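Local atomic coordinates of metallo-carboxypeptidase (Pseudomonas aeruginosa, PDB entry 4A39), a protein that probably removes C-terminal residues from peptides or proteins as a zinc-dependent metallocarboxypeptidase of the M14 family, cytosolic type. Residues A86-D91 against S116-A121; W95-S100 against A121-Y126; D267-I272 against C342-I347. One frame throughout, in Å; residues are numbered along the deposited sequence.

Contact 1 of 3, residues A86-D91 against S116-A121; sequences AVASYD and SEVRFA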
# COMPACT_ATOMS: atom_id res chain seq x y z
N ALA A 86 5.57 -8.89 -14.43
CA ALA A 86 6.25 -7.63 -14.14
C ALA A 86 5.58 -6.45 -14.85
O ALA A 86 4.95 -6.62 -15.89
CB ALA A 86 7.71 -7.72 -14.57
N VAL A 87 5.74 -5.26 -14.28
CA VAL A 87 5.15 -4.05 -14.85
C VAL A 87 6.26 -3.21 -15.48
O VAL A 87 7.39 -3.18 -14.99
CB VAL A 87 4.43 -3.22 -13.77
CG1 VAL A 87 3.42 -2.30 -14.41
CG2 VAL A 87 3.76 -4.14 -12.75
N ALA A 88 5.92 -2.53 -16.57
CA ALA A 88 6.89 -1.70 -17.28
C ALA A 88 6.25 -0.40 -17.76
O ALA A 88 5.03 -0.28 -17.79
CB ALA A 88 7.46 -2.46 -18.46
N SER A 89 7.09 0.56 -18.13
CA SER A 89 6.61 1.84 -18.64
C SER A 89 7.69 2.58 -19.41
O SER A 89 8.84 2.60 -19.00
CB SER A 89 6.14 2.72 -17.48
OG SER A 89 5.75 4.00 -17.96
N TYR A 90 7.31 3.18 -20.53
CA TYR A 90 8.26 3.93 -21.34
C TYR A 90 8.39 5.35 -20.81
O TYR A 90 9.47 5.95 -20.87
CB TYR A 90 7.81 4.01 -22.80
CG TYR A 90 7.80 2.70 -23.54
CD1 TYR A 90 8.97 1.97 -23.75
CD2 TYR A 90 6.60 2.17 -24.05
CE1 TYR A 90 8.96 0.76 -24.44
CE2 TYR A 90 6.58 0.97 -24.74
CZ TYR A 90 7.76 0.27 -24.94
OH TYR A 90 7.74 -0.92 -25.63
N ASP A 91 7.29 5.89 -20.28
CA ASP A 91 7.27 7.27 -19.80
C ASP A 91 7.12 7.51 -18.31
O ASP A 91 7.35 8.62 -17.83
CB ASP A 91 6.17 8.05 -20.53
CG ASP A 91 4.80 7.40 -20.41
OD1 ASP A 91 4.62 6.54 -19.53
OD2 ASP A 91 3.89 7.77 -21.19
N SER A 116 13.82 3.45 -26.98
CA SER A 116 15.15 3.11 -26.47
C SER A 116 15.28 3.03 -24.95
O SER A 116 16.27 2.53 -24.43
CB SER A 116 16.20 4.07 -27.03
OG SER A 116 16.00 5.36 -26.50
N GLU A 117 14.28 3.52 -24.22
CA GLU A 117 14.35 3.44 -22.77
C GLU A 117 13.04 2.99 -22.16
O GLU A 117 11.96 3.33 -22.64
CB GLU A 117 14.82 4.76 -22.17
CG GLU A 117 13.82 5.90 -22.19
CD GLU A 117 14.32 7.09 -21.38
OE1 GLU A 117 15.45 7.55 -21.64
OE2 GLU A 117 13.58 7.56 -20.49
N VAL A 118 13.14 2.20 -21.09
CA VAL A 118 11.96 1.70 -20.41
C VAL A 118 12.27 1.44 -18.94
O VAL A 118 13.43 1.22 -18.57
CB VAL A 118 11.47 0.38 -21.07
CG1 VAL A 118 12.43 -0.76 -20.74
CG2 VAL A 118 10.07 0.06 -20.61
N ARG A 119 11.25 1.48 -18.09
CA ARG A 119 11.41 1.22 -16.67
C ARG A 119 10.60 -0.02 -16.30
O ARG A 119 9.56 -0.28 -16.90
CB ARG A 119 10.91 2.40 -15.82
CG ARG A 119 11.58 3.74 -16.08
CD ARG A 119 10.72 4.68 -16.92
NE ARG A 119 11.40 5.95 -17.14
CZ ARG A 119 11.51 6.91 -16.23
NH1 ARG A 119 10.98 6.76 -15.03
NH2 ARG A 119 12.19 8.01 -16.52
N PHE A 120 11.10 -0.79 -15.33
CA PHE A 120 10.40 -1.97 -14.84
C PHE A 120 10.27 -1.83 -13.33
O PHE A 120 11.17 -1.29 -12.67
CB PHE A 120 11.16 -3.27 -15.14
CG PHE A 120 11.20 -3.64 -16.60
CD1 PHE A 120 10.19 -4.41 -17.16
CD2 PHE A 120 12.26 -3.23 -17.40
CE1 PHE A 120 10.23 -4.77 -18.49
CE2 PHE A 120 12.32 -3.59 -18.74
CZ PHE A 120 11.30 -4.36 -19.29
N ALA A 121 9.15 -2.30 -12.78
CA ALA A 121 8.94 -2.24 -11.34
C ALA A 121 8.01 -3.36 -10.90
O ALA A 121 7.31 -3.96 -11.71
CB ALA A 121 8.35 -0.88 -10.95

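Contact 2 of 3, residues W95-S100 against A121-Y126; sequences WFRVPS and AYFEPY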
# COMPACT_ATOMS: atom_id res chain seq x y z
N TRP A 95 1.66 2.48 -17.37
CA TRP A 95 2.31 1.23 -16.98
C TRP A 95 1.57 0.01 -17.55
O TRP A 95 0.34 -0.05 -17.54
CB TRP A 95 2.40 1.14 -15.45
CG TRP A 95 3.36 2.14 -14.87
CD1 TRP A 95 3.14 3.47 -14.65
CD2 TRP A 95 4.72 1.89 -14.50
NE1 TRP A 95 4.28 4.07 -14.17
CE2 TRP A 95 5.27 3.13 -14.07
CE3 TRP A 95 5.54 0.75 -14.49
CZ2 TRP A 95 6.59 3.25 -13.63
CZ3 TRP A 95 6.86 0.88 -14.06
CH2 TRP A 95 7.37 2.12 -13.63
N PHE A 96 2.34 -0.95 -18.05
CA PHE A 96 1.78 -2.15 -18.65
C PHE A 96 2.50 -3.42 -18.20
O PHE A 96 3.69 -3.40 -17.89
CB PHE A 96 1.85 -2.06 -20.18
CG PHE A 96 3.22 -1.75 -20.71
CD1 PHE A 96 3.65 -0.43 -20.85
CD2 PHE A 96 4.08 -2.77 -21.10
CE1 PHE A 96 4.92 -0.14 -21.37
CE2 PHE A 96 5.35 -2.50 -21.61
CZ PHE A 96 5.77 -1.18 -21.75
N ARG A 97 1.76 -4.53 -18.18
CA ARG A 97 2.33 -5.82 -17.77
C ARG A 97 3.05 -6.47 -18.95
O ARG A 97 2.66 -6.28 -20.11
CB ARG A 97 1.21 -6.74 -17.27
CG ARG A 97 0.46 -6.23 -16.04
CD ARG A 97 1.25 -6.44 -14.75
NE ARG A 97 0.57 -5.82 -13.61
CZ ARG A 97 0.72 -6.20 -12.34
NH1 ARG A 97 1.52 -7.22 -12.04
NH2 ARG A 97 0.06 -5.57 -11.37
N VAL A 98 4.09 -7.23 -18.65
CA VAL A 98 4.86 -7.93 -19.68
C VAL A 98 4.93 -9.42 -19.37
O VAL A 98 4.87 -9.83 -18.21
CB VAL A 98 6.30 -7.37 -19.78
CG1 VAL A 98 6.27 -5.93 -20.28
CG2 VAL A 98 6.99 -7.45 -18.42
N PRO A 99 5.04 -10.26 -20.41
CA PRO A 99 5.12 -11.72 -20.24
C PRO A 99 6.20 -12.11 -19.24
O PRO A 99 7.36 -11.74 -19.39
CB PRO A 99 5.44 -12.21 -21.66
CG PRO A 99 4.73 -11.21 -22.52
CD PRO A 99 5.06 -9.89 -21.84
N SER A 100 5.80 -12.87 -18.22
CA SER A 100 6.74 -13.29 -17.19
C SER A 100 6.55 -14.76 -16.81
O SER A 100 5.45 -15.29 -16.92
CB SER A 100 6.56 -12.43 -15.94
OG SER A 100 6.58 -11.05 -16.27
N ALA A 121 9.15 -2.30 -12.78
CA ALA A 121 8.94 -2.24 -11.34
C ALA A 121 8.01 -3.36 -10.90
O ALA A 121 7.31 -3.96 -11.71
CB ALA A 121 8.35 -0.88 -10.95
N TYR A 122 8.01 -3.64 -9.60
CA TYR A 122 7.18 -4.70 -9.04
C TYR A 122 5.72 -4.26 -9.03
O TYR A 122 4.80 -5.08 -9.09
CB TYR A 122 7.67 -5.06 -7.64
CG TYR A 122 7.05 -6.30 -7.03
CD1 TYR A 122 6.72 -7.41 -7.81
CD2 TYR A 122 6.83 -6.37 -5.65
CE1 TYR A 122 6.18 -8.56 -7.24
CE2 TYR A 122 6.29 -7.52 -5.07
CZ TYR A 122 5.97 -8.61 -5.87
OH TYR A 122 5.43 -9.74 -5.30
N PHE A 123 5.51 -2.95 -8.95
CA PHE A 123 4.18 -2.34 -8.99
C PHE A 123 4.37 -0.89 -9.40
O PHE A 123 5.45 -0.34 -9.24
CB PHE A 123 3.47 -2.39 -7.63
CG PHE A 123 1.99 -2.11 -7.71
CD1 PHE A 123 1.10 -3.13 -8.06
CD2 PHE A 123 1.49 -0.83 -7.47
CE1 PHE A 123 -0.26 -2.86 -8.18
CE2 PHE A 123 0.13 -0.56 -7.59
CZ PHE A 123 -0.75 -1.58 -7.95
N GLU A 124 3.32 -0.26 -9.94
CA GLU A 124 3.39 1.14 -10.35
C GLU A 124 3.87 1.94 -9.12
O GLU A 124 3.14 2.07 -8.14
CB GLU A 124 2.01 1.62 -10.80
CG GLU A 124 1.99 3.01 -11.40
CD GLU A 124 0.67 3.35 -12.08
OE1 GLU A 124 -0.25 2.50 -12.09
OE2 GLU A 124 0.56 4.47 -12.62
N PRO A 125 5.09 2.51 -9.17
CA PRO A 125 5.66 3.28 -8.06
C PRO A 125 4.99 4.59 -7.67
O PRO A 125 4.45 5.30 -8.52
CB PRO A 125 7.11 3.52 -8.51
CG PRO A 125 7.36 2.46 -9.55
CD PRO A 125 6.05 2.42 -10.29
N TYR A 126 5.06 4.90 -6.38
CA TYR A 126 4.52 6.14 -5.84
C TYR A 126 5.73 6.85 -5.23
O TYR A 126 6.21 6.47 -4.16
CB TYR A 126 3.47 5.87 -4.75
CG TYR A 126 2.53 7.03 -4.57
CD1 TYR A 126 2.94 8.21 -3.95
CD2 TYR A 126 1.25 6.99 -5.12
CE1 TYR A 126 2.11 9.32 -3.88
CE2 TYR A 126 0.40 8.10 -5.06
CZ TYR A 126 0.83 9.26 -4.44
OH TYR A 126 0.01 10.36 -4.41
O HOH W 1 2.57 6.36 -12.61
O HOH W 2 -0.36 3.21 -15.43

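Contact 3 of 3, residues D267-I272 against C342-I347; sequences DLFLDI and CLAFTI. With GEM ((2-guanidinoethylmercapto)succinic acid), chain D.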
# COMPACT_ATOMS: atom_id res chain seq x y z
N ASP A 267 -12.48 5.66 16.09
CA ASP A 267 -13.77 4.98 15.94
C ASP A 267 -13.80 4.07 14.72
O ASP A 267 -14.79 3.38 14.46
CB ASP A 267 -14.90 6.01 15.87
CG ASP A 267 -14.96 6.89 17.11
OD1 ASP A 267 -15.10 6.34 18.22
OD2 ASP A 267 -14.85 8.13 16.97
N LEU A 268 -12.71 4.06 13.97
CA LEU A 268 -12.57 3.23 12.77
C LEU A 268 -11.10 3.26 12.39
O LEU A 268 -10.46 4.31 12.47
CB LEU A 268 -13.38 3.79 11.61
CG LEU A 268 -13.12 3.06 10.28
CD1 LEU A 268 -13.98 1.82 10.20
CD2 LEU A 268 -13.40 3.98 9.11
N PHE A 269 -10.56 2.12 11.97
CA PHE A 269 -9.16 2.07 11.58
C PHE A 269 -8.93 1.15 10.39
O PHE A 269 -9.27 -0.03 10.43
CB PHE A 269 -8.29 1.59 12.74
CG PHE A 269 -6.83 1.46 12.39
CD1 PHE A 269 -6.08 2.59 12.06
CD2 PHE A 269 -6.21 0.22 12.36
CE1 PHE A 269 -4.74 2.48 11.72
CE2 PHE A 269 -4.87 0.09 12.01
CZ PHE A 269 -4.13 1.22 11.69
N LEU A 270 -8.35 1.71 9.33
CA LEU A 270 -8.03 0.93 8.14
C LEU A 270 -6.54 1.07 7.88
O LEU A 270 -6.02 2.19 7.77
CB LEU A 270 -8.82 1.45 6.93
CG LEU A 270 -10.35 1.40 7.02
CD1 LEU A 270 -10.96 1.94 5.74
CD2 LEU A 270 -10.80 -0.04 7.25
N ASP A 271 -5.85 -0.06 7.80
CA ASP A 271 -4.40 -0.11 7.57
C ASP A 271 -4.25 -0.65 6.14
O ASP A 271 -4.54 -1.81 5.88
CB ASP A 271 -3.78 -1.05 8.61
CG ASP A 271 -2.26 -1.06 8.58
OD1 ASP A 271 -1.65 -0.12 8.04
OD2 ASP A 271 -1.69 -2.03 9.11
N ILE A 272 -3.80 0.20 5.23
CA ILE A 272 -3.68 -0.17 3.82
C ILE A 272 -2.37 -0.85 3.44
O ILE A 272 -1.28 -0.28 3.61
CB ILE A 272 -3.89 1.07 2.91
CG1 ILE A 272 -5.07 1.91 3.42
CG2 ILE A 272 -4.18 0.61 1.48
CD1 ILE A 272 -6.39 1.15 3.54
N CYS A 342 -12.77 -0.52 18.19
CA CYS A 342 -13.36 -0.00 16.96
C CYS A 342 -13.24 -0.99 15.81
O CYS A 342 -12.44 -1.92 15.86
CB CYS A 342 -12.66 1.29 16.54
SG CYS A 342 -10.90 1.07 16.10
N LEU A 343 -14.04 -0.76 14.78
CA LEU A 343 -13.99 -1.59 13.59
C LEU A 343 -12.60 -1.34 13.02
O LEU A 343 -12.17 -0.19 12.89
CB LEU A 343 -15.06 -1.14 12.59
CG LEU A 343 -15.05 -1.82 11.21
CD1 LEU A 343 -15.23 -3.32 11.38
CD2 LEU A 343 -16.16 -1.25 10.35
N ALA A 344 -11.88 -2.42 12.70
CA ALA A 344 -10.53 -2.30 12.17
C ALA A 344 -10.22 -3.39 11.17
O ALA A 344 -10.52 -4.56 11.40
CB ALA A 344 -9.52 -2.35 13.32
N PHE A 345 -9.58 -3.00 10.07
CA PHE A 345 -9.21 -3.94 9.02
C PHE A 345 -7.85 -3.64 8.42
O PHE A 345 -7.38 -2.49 8.43
CB PHE A 345 -10.18 -3.85 7.83
CG PHE A 345 -11.48 -4.57 8.00
CD1 PHE A 345 -11.52 -5.96 8.07
CD2 PHE A 345 -12.68 -3.86 7.99
CE1 PHE A 345 -12.74 -6.63 8.13
CE2 PHE A 345 -13.90 -4.53 8.05
CZ PHE A 345 -13.93 -5.91 8.12
N THR A 346 -7.23 -4.68 7.89
CA THR A 346 -5.98 -4.53 7.16
C THR A 346 -6.55 -4.71 5.76
O THR A 346 -7.15 -5.75 5.48
CB THR A 346 -4.99 -5.68 7.44
OG1 THR A 346 -4.55 -5.61 8.80
CG2 THR A 346 -3.80 -5.57 6.52
N ILE A 347 -6.43 -3.70 4.91
CA ILE A 347 -6.94 -3.81 3.54
C ILE A 347 -5.78 -4.30 2.68
O ILE A 347 -4.68 -3.77 2.74
CB ILE A 347 -7.44 -2.43 3.00
CG1 ILE A 347 -8.61 -1.93 3.85
CG2 ILE A 347 -7.87 -2.57 1.55
CD1 ILE A 347 -9.83 -2.84 3.84
C8 GEM D . 0.22 -8.28 7.04
S7 GEM D . -0.87 -6.84 7.32
C6 GEM D . -2.26 -7.64 8.20
C5 GEM D . -2.49 -9.11 7.83
N3 GEM D . -1.42 -9.95 8.37
C1 GEM D . -1.70 -10.86 9.30
N4 GEM D . -2.95 -10.98 9.74
N2 GEM D . -0.75 -11.64 9.80
C9 GEM D . 1.60 -8.07 7.67
O14 GEM D . 1.77 -7.05 8.37
O15 GEM D . 2.46 -8.95 7.45
C10 GEM D . 0.35 -8.58 5.54
C11 GEM D . 0.99 -7.41 4.78
O12 GEM D . 0.38 -6.99 3.77
O13 GEM D . 2.08 -6.98 5.21
O HOH W 3 -16.13 1.22 15.49
O HOH W 4 -2.36 -4.38 10.46

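Contact 1 of 3, residues A86-D91 against S116-A121
R119 runs alongside the carbonyl of S89, its CB and CD both near S89 O. CB stands 3.8 Å from S89 O, the carbonyl that also accepts the backbone N-H of R119. At CG the chain draws slightly off, then a bend at chi2 (103°) folds it back, so that CD comes to 3.5 Å from S89 O. NE, one bond on, has only a long approach of 4.2 Å to Y90 O, oblique to the guanidinium plane. The contact of this side chain with 86-91 is therefore mainly methylene against peptide carbonyl. At the tip, NH2 lies close to the like-charged K55 of the neighbouring strand 53-57.

Underneath, strands 87-89 and 118-121 run antiparallel, their N-to-C directions 156° apart, as adjoining members of the mixed sheet of the cytosolic-carboxypeptidase N-terminal domain. V87 with A121 and S89 with R119 are hydrogen-bonded pairs, each tied by two reciprocal N-H...O=C bonds; the shortest is R119 N to S89 O at 2.8 Å. Between them A88 and F120 form a non-hydrogen-bonded pair, in which A88 CA approaches R119 O at 3.0 Å in a CA-H...O contact.

The A88 and F120 side chains share a face: A88 CB rests 3.6 Å from F120 CD1, approaching the ring obliquely. F120 continues away from the strand pair into an aromatic group with F54, F67 and F109. Beyond the last bridge, the ring of Y90 crosses V118 at a slant, CD1 lying 3.8 Å from V118 CG2, while E117 O approaches the ring edge near its plane. The phenol hydroxyl of Y90 is hydrogen-bonded to E114 N, which ties the far end of the ring to the connection between strands 106-111 and 118-121.

Contact 2 of 3, residues W95-S100 against A121-Y126
W95 offers one face of its indole to E124 and P125, which divide the bicycle between them. E124 CG sits over the five-membered ring, 3.8 Å from its centroid. P125 CD covers the six-membered ring in a second CH-pi contact, the proline crossing the indole at about a right angle, while A121 CB meets CZ3 obliquely, at 3.9 Å. S89 of strand 87-89 packs on the other side of the indole, so the ring is sandwiched between S89 and the 121-126 loop.

E124 is extended, its CG trans to the backbone N (chi1 -173°), and carries its carboxylate past the pyrrole end, the plane turned 34° from the ring. OE2 lies 3.4 Å from W95 CD1. One water gives OE2 a bond of 2.8 Å and takes a weak one from NE1; another accepts from W95 N at 2.9 Å and gives OE2 a weak bond. OE1 accepts from G366 N.

R97 approaches the F123 ring obliquely at 4.2 Å between NH2 and CE1, guanidinium and ring planes 82° apart, its guanidinium held by carbonyls of Q85, F351, T362 and W364. The interface is thus apolar at its centre, and E124, accepting throughout, is probably ionised at its watered margin.

Contact 3 of 3, residues D267-I272 against C342-I347
L268 and L343 open a run of like-directed side chains on two parallel strands, 268-275 and 343-350, in the mixed sheet of the zinc carboxypeptidase domain. Over residues 268-272 and 343-347 the axes approach to 4.7 Å, with only 15° between their N-to-C directions, and four backbone bonds, among them D271 N to F345 O at 2.9 Å, fix the register.

On the leucine face L268 and L343 lie side by side, with CD1 of the first 3.8 Å from CD2 of the second. L270 keeps CG beside its own N (chi1 -61°) and sets CD2 against F345 CB and near the ring edge; the ring itself leads away toward F303. I272 and I347 also run side by side, CD1 of I272 reaching I347 CB at 3.8 Å. Helix 294-308 packs on L343 and F345 from this side.

The reverse face bears F269, A344, D271 and T346, covered in part by helix 332-340. F269 presents its ring edge to A344 CB. Because D271 turns its carboxylate anti to the backbone N (chi1 -173°), OD2 can hold the imidazole of the zinc ligand H273 while OD1 takes Q179 NE2, making D271 a second-shell residue of the metal site. T346 belongs to the inhibitor pocket and faces the linker of (2-guanidinoethylmercapto)succinic acid: its CG2 and OG1 both lie 3.1 Å from the ligand atom C6, and CG2 is 3.3 Å from S7. For carbon against carbon the CG2 to C6 approach is unusually short and so doubtful in detail. A water spans the two polar side chains, 2.8 Å from D271 OD2 and 3.0 Å from T346 OG1.

Overall arrangement
Contacts 1 and 2 form one continuous region: their centres are about 7 Å apart, they share A121, and strand 87-89 lies between its sheet neighbours 118-121 and 96-103, with A88 N 2.7 Å from F96 O as a probable hydrogen bond. Contact 2 then leads from that sheet toward the catalytic domain, F123 coming within about 8 Å of the zinc ligand E183, side chain to side chain, and about 12 Å of the zinc. Contact 3 belongs to the other sheet, its centre about 34 Å from that of contact 1 and about 28 Å from that of contact 2. It borders the site directly, the T346 side chain being about 6 Å from the zinc.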